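Long-range contacts in putative esterase (Sulfolobus solfataricus P2, PDB 2RAU), which is a putative lipase or esterase that probably hydrolyses ester substrates and binds calcium ions: residues A[104-109]-A[273-278]; A[116-121]-A[205-210]. All coordinates share one frame; numbering follows the deposited sequence. Where two conformers were deposited one is given.

Both contacts join one loop, running from strand 94-100 to helix 123-141, to one antiparallel ribbon made of strands 207-209 and 275-277. Contact 1 uses 104-109 and reaches strand 275-277; contact 2 uses 116-121 and reaches strand 207-209. Their centres lie about 8 Å apart, and the ribbon joins them directly: I208 N is 2.8 Å from W276 O, and Y278 N is 3.0 Å from Y206 O, both probable hydrogen bonds. W276 also meets F153 edge-to-face, the residue after the probable nucleophile of a GxSxG elbow. Both contacts lie away from the calcium ligands G142 and E144; a calcium ion, not identified with that site, is about 12 Å from the P108 side chain.

Contact 1 (A[104-109]-A[273-278]); sequences HYVPPF and DPYWPY
A His-carboxylate hydrogen bond, H104 to D273, ties the loop after strand 94-100 to the lead-in of strand 275-277. ND1 of H104 donates to OD1 of D273 over 2.6 Å, with an N-H...O angle of 162°. The carboxylate oxygen lies close to the imidazole plane and offers its syn lone pair, although the two flat groups are turned 50° against each other. With CG anti to the backbone N (chi1 -157°), the ring swings so that its ND1 edge meets the acid, while NE2 is hydrogen-bonded to OE1 of E64. With a carboxylate at each nitrogen, the imidazole may be biased toward its protonated form. W71 also meets the ring nearly perpendicularly and makes a weak hydrogen bond from NE1 to the same D273 oxygen.

Further along, prolines, V106 and the Y275 ring pack together, with backbone carbonyls at the ring's margin. P108 CB stands 4.1 Å from P274 CG, and W71 touches both prolines. Y275 turns the edge of its ring toward the loop: CD2 meets V106 CG1 at 3.7 Å, while P107 O lies in the ring plane, 3.6 Å from CE2. One ring face is covered near its rim by P274 CB of the preceding residue. At the phenol end, OH makes a weak hydrogen bond to L110 O. The carbonyl of P108 accepts a hydrogen bond from N215 ND2. A polar pair followed by proline and tyrosine packing thus joins a loop of the core to an excursion between strands 170-176 and 297-302, consistent with the lid insertion of alpha/beta-hydrolases.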
# COMPACT_ATOMS: atom_id res chain seq x y z
N HIS A 104 4.82 10.49 1.42
CA HIS A 104 3.60 11.22 1.42
C HIS A 104 3.74 12.72 1.73
O HIS A 104 2.75 13.43 1.69
CB HIS A 104 2.59 10.61 2.37
CG HIS A 104 1.18 10.95 2.05
ND1 HIS A 104 0.64 10.84 0.78
CD2 HIS A 104 0.16 11.35 2.86
CE1 HIS A 104 -0.64 11.19 0.83
NE2 HIS A 104 -0.95 11.49 2.08
N TYR A 105 4.98 13.16 1.95
CA TYR A 105 5.27 14.56 2.27
C TYR A 105 6.21 15.20 1.25
O TYR A 105 6.54 16.39 1.37
CB TYR A 105 5.84 14.66 3.70
CG TYR A 105 4.74 14.32 4.67
CD1 TYR A 105 3.84 15.28 5.03
CD2 TYR A 105 4.55 13.02 5.14
CE1 TYR A 105 2.79 14.98 5.81
CE2 TYR A 105 3.50 12.71 5.90
CZ TYR A 105 2.63 13.71 6.26
OH TYR A 105 1.55 13.48 7.07
N VAL A 106 6.53 14.47 0.19
CA VAL A 106 7.43 14.99 -0.89
C VAL A 106 6.64 15.88 -1.90
O VAL A 106 5.63 15.46 -2.46
CB VAL A 106 8.14 13.81 -1.60
CG1 VAL A 106 9.05 14.30 -2.82
CG2 VAL A 106 8.96 12.99 -0.60
N PRO A 107 7.09 17.14 -2.12
CA PRO A 107 6.40 17.92 -3.12
C PRO A 107 6.56 17.33 -4.53
O PRO A 107 7.61 16.80 -4.89
CB PRO A 107 7.10 19.28 -3.07
CG PRO A 107 7.89 19.27 -1.84
CD PRO A 107 8.23 17.86 -1.57
N PRO A 108 5.50 17.41 -5.34
CA PRO A 108 5.55 16.81 -6.65
C PRO A 108 6.43 17.56 -7.64
O PRO A 108 6.83 17.00 -8.68
CB PRO A 108 4.08 16.82 -7.06
CG PRO A 108 3.51 18.06 -6.39
CD PRO A 108 4.20 18.04 -5.03
N PHE A 109 6.76 18.81 -7.34
CA PHE A 109 7.50 19.65 -8.29
C PHE A 109 9.00 19.55 -8.10
O PHE A 109 9.73 20.14 -8.88
CB PHE A 109 7.04 21.12 -8.22
CG PHE A 109 7.08 21.69 -6.83
CD1 PHE A 109 8.27 22.16 -6.28
CD2 PHE A 109 5.95 21.66 -6.04
CE1 PHE A 109 8.30 22.63 -5.00
CE2 PHE A 109 5.98 22.12 -4.78
CZ PHE A 109 7.18 22.58 -4.24
N ASP A 273 1.24 8.87 -4.42
CA ASP A 273 2.33 9.81 -4.22
C ASP A 273 3.17 9.89 -5.51
O ASP A 273 3.22 8.96 -6.28
CB ASP A 273 3.23 9.38 -3.07
CG ASP A 273 2.58 9.54 -1.70
OD1 ASP A 273 1.91 10.57 -1.48
OD2 ASP A 273 2.89 8.70 -0.80
N PRO A 274 3.85 11.02 -5.75
CA PRO A 274 4.61 11.16 -6.99
C PRO A 274 5.89 10.34 -7.11
O PRO A 274 6.33 10.05 -8.21
CB PRO A 274 4.97 12.66 -7.00
CG PRO A 274 4.87 13.08 -5.54
CD PRO A 274 3.81 12.26 -4.96
N TYR A 275 6.52 10.06 -5.98
CA TYR A 275 7.88 9.51 -5.96
C TYR A 275 8.10 8.48 -4.88
O TYR A 275 7.50 8.52 -3.81
CB TYR A 275 8.89 10.62 -5.73
CG TYR A 275 8.85 11.79 -6.71
CD1 TYR A 275 9.15 11.58 -8.06
CD2 TYR A 275 8.63 13.09 -6.28
CE1 TYR A 275 9.16 12.64 -8.97
CE2 TYR A 275 8.68 14.15 -7.16
CZ TYR A 275 8.95 13.91 -8.51
OH TYR A 275 9.02 14.92 -9.42
N TRP A 276 9.05 7.60 -5.17
CA TRP A 276 9.43 6.51 -4.28
C TRP A 276 10.96 6.44 -4.27
O TRP A 276 11.56 6.53 -5.30
CB TRP A 276 8.88 5.19 -4.80
CG TRP A 276 9.00 4.05 -3.87
CD1 TRP A 276 9.89 3.01 -3.94
CD2 TRP A 276 8.19 3.81 -2.71
NE1 TRP A 276 9.68 2.13 -2.88
CE2 TRP A 276 8.64 2.60 -2.12
CE3 TRP A 276 7.12 4.47 -2.12
CZ2 TRP A 276 8.04 2.06 -0.98
CZ3 TRP A 276 6.53 3.92 -1.00
CH2 TRP A 276 6.98 2.73 -0.44
N PRO A 277 11.59 6.29 -3.09
CA PRO A 277 13.03 6.27 -3.06
C PRO A 277 13.65 5.03 -3.68
O PRO A 277 13.20 3.89 -3.46
CB PRO A 277 13.35 6.34 -1.56
CG PRO A 277 12.17 5.63 -0.93
CD PRO A 277 11.00 6.11 -1.75
N TYR A 278 14.66 5.27 -4.51
CA TYR A 278 15.49 4.17 -5.03
C TYR A 278 16.19 3.35 -3.94
O TYR A 278 16.48 2.17 -4.15
CB TYR A 278 16.58 4.70 -6.02
CG TYR A 278 16.17 4.56 -7.48
CD1 TYR A 278 16.11 3.30 -8.08
CD2 TYR A 278 15.87 5.66 -8.26
CE1 TYR A 278 15.75 3.15 -9.42
CE2 TYR A 278 15.48 5.52 -9.58
CZ TYR A 278 15.43 4.25 -10.15
OH TYR A 278 15.04 4.08 -11.47

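Contact 2 (A[116-121]-A[205-210]); sequences SFTANW and IYVIPS
The ring of Y206 presents one face to S116 in a CH-pi contact: S116 CA is 3.5 Å from the ring centroid and only 10° off the ring normal, so it sits over the centre of that face. S116 CB extends from there toward the phenol end, reaching Y206 CE2 at 3.5 Å. A119 CB approaches the other long side of the ring obliquely, 3.8 Å from CE1. Near the base of the tyrosine, T118 crosses at a slant, its OG1 3.3 Å from Y206 CB and 3.7 Å from V207 CG1. That hydroxyl, placed between backbone N and carbonyl carbon (chi1 75°), is hydrogen-bonded back to L115 O, which leaves its contact with Y206 one of packing.

No direct hydrogen bond spans the segments. A water does so instead, donating to T118 O at 2.8 Å and to Y206 O at 2.9 Å. The phenol OH of Y206 is hydrogen-bonded to OE1 of E201 on helix 197-203, which holds the far end of the ring. Thus a 3-10 turn that includes S116, running into a type I beta turn from T118 to W121, covers a tyrosine face just ahead of strand 207-209, with a water-bridged backbone beside the two-stranded ribbon.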
# COMPACT_ATOMS: atom_id res chain seq x y z
N SER A 116 17.66 14.75 -2.97
CA SER A 116 18.80 14.06 -2.36
C SER A 116 18.55 13.74 -0.89
O SER A 116 19.15 12.82 -0.36
CB SER A 116 20.07 14.89 -2.57
OG SER A 116 20.00 16.08 -1.81
N PHE A 117 17.57 14.42 -0.26
CA PHE A 117 17.16 14.13 1.09
C PHE A 117 16.54 12.72 1.22
O PHE A 117 16.38 12.21 2.34
CB PHE A 117 16.20 15.20 1.65
CG PHE A 117 14.88 15.27 0.96
CD1 PHE A 117 13.82 14.45 1.33
CD2 PHE A 117 14.68 16.19 -0.06
CE1 PHE A 117 12.59 14.52 0.65
CE2 PHE A 117 13.48 16.28 -0.72
CZ PHE A 117 12.42 15.43 -0.38
N THR A 118 16.17 12.12 0.08
CA THR A 118 15.67 10.74 0.06
C THR A 118 16.79 9.67 -0.07
O THR A 118 16.50 8.47 -0.04
CB THR A 118 14.68 10.53 -1.08
OG1 THR A 118 15.37 10.44 -2.32
CG2 THR A 118 13.61 11.61 -1.13
N ALA A 119 18.06 10.09 -0.13
CA ALA A 119 19.19 9.15 -0.37
C ALA A 119 19.26 8.05 0.71
O ALA A 119 19.60 6.91 0.42
CB ALA A 119 20.50 9.93 -0.45
N ASN A 120 18.91 8.35 1.96
CA ASN A 120 18.94 7.34 3.03
C ASN A 120 17.53 6.94 3.48
O ASN A 120 17.29 6.65 4.65
CB ASN A 120 19.77 7.84 4.22
CG ASN A 120 21.18 8.11 3.83
OD1 ASN A 120 21.93 7.18 3.57
ND2 ASN A 120 21.55 9.38 3.75
N TRP A 121 16.59 6.97 2.54
CA TRP A 121 15.26 6.38 2.78
C TRP A 121 15.26 4.91 2.38
O TRP A 121 14.66 4.53 1.39
CB TRP A 121 14.22 7.17 1.98
CG TRP A 121 13.86 8.49 2.59
CD1 TRP A 121 14.51 9.16 3.59
CD2 TRP A 121 12.79 9.34 2.17
NE1 TRP A 121 13.87 10.35 3.85
CE2 TRP A 121 12.82 10.48 2.98
CE3 TRP A 121 11.79 9.22 1.21
CZ2 TRP A 121 11.88 11.49 2.87
CZ3 TRP A 121 10.86 10.24 1.07
CH2 TRP A 121 10.91 11.35 1.90
N ILE A 205 19.86 10.91 -9.23
CA ILE A 205 18.53 10.35 -9.47
C ILE A 205 18.24 9.55 -8.23
O ILE A 205 18.88 8.52 -8.01
CB ILE A 205 18.49 9.39 -10.70
CG1 ILE A 205 18.91 10.13 -11.98
CG2 ILE A 205 17.09 8.77 -10.89
CD1 ILE A 205 19.13 9.21 -13.17
N TYR A 206 17.33 10.04 -7.39
CA TYR A 206 17.09 9.49 -6.08
C TYR A 206 15.79 8.79 -5.93
O TYR A 206 15.64 8.01 -4.98
CB TYR A 206 17.22 10.58 -4.99
CG TYR A 206 18.58 11.20 -4.91
CD1 TYR A 206 19.60 10.56 -4.17
CD2 TYR A 206 18.89 12.39 -5.55
CE1 TYR A 206 20.85 11.10 -4.08
CE2 TYR A 206 20.16 12.91 -5.49
CZ TYR A 206 21.12 12.26 -4.76
OH TYR A 206 22.35 12.81 -4.66
N VAL A 207 14.88 9.01 -6.88
CA VAL A 207 13.51 8.53 -6.80
C VAL A 207 13.03 7.91 -8.11
O VAL A 207 13.57 8.21 -9.18
CB VAL A 207 12.53 9.66 -6.39
CG1 VAL A 207 12.80 10.17 -4.95
CG2 VAL A 207 12.54 10.81 -7.43
N ILE A 208 12.02 7.05 -8.00
CA ILE A 208 11.31 6.45 -9.11
C ILE A 208 9.95 7.19 -9.17
O ILE A 208 9.22 7.22 -8.19
CB ILE A 208 10.99 4.94 -8.88
CG1 ILE A 208 12.24 4.18 -8.43
CG2 ILE A 208 10.32 4.34 -10.17
CD1 ILE A 208 11.93 2.88 -7.67
N PRO A 209 9.63 7.82 -10.30
CA PRO A 209 8.37 8.50 -10.40
C PRO A 209 7.21 7.54 -10.73
O PRO A 209 7.35 6.58 -11.49
CB PRO A 209 8.59 9.45 -11.57
CG PRO A 209 9.55 8.67 -12.43
CD PRO A 209 10.45 8.00 -11.51
N SER A 210 6.06 7.85 -10.18
CA SER A 210 4.86 7.12 -10.48
C SER A 210 4.35 7.51 -11.86
O SER A 210 4.54 8.62 -12.28
CB SER A 210 3.79 7.50 -9.45
OG SER A 210 2.55 6.89 -9.73
O HOH W 1 16.38 6.94 -2.43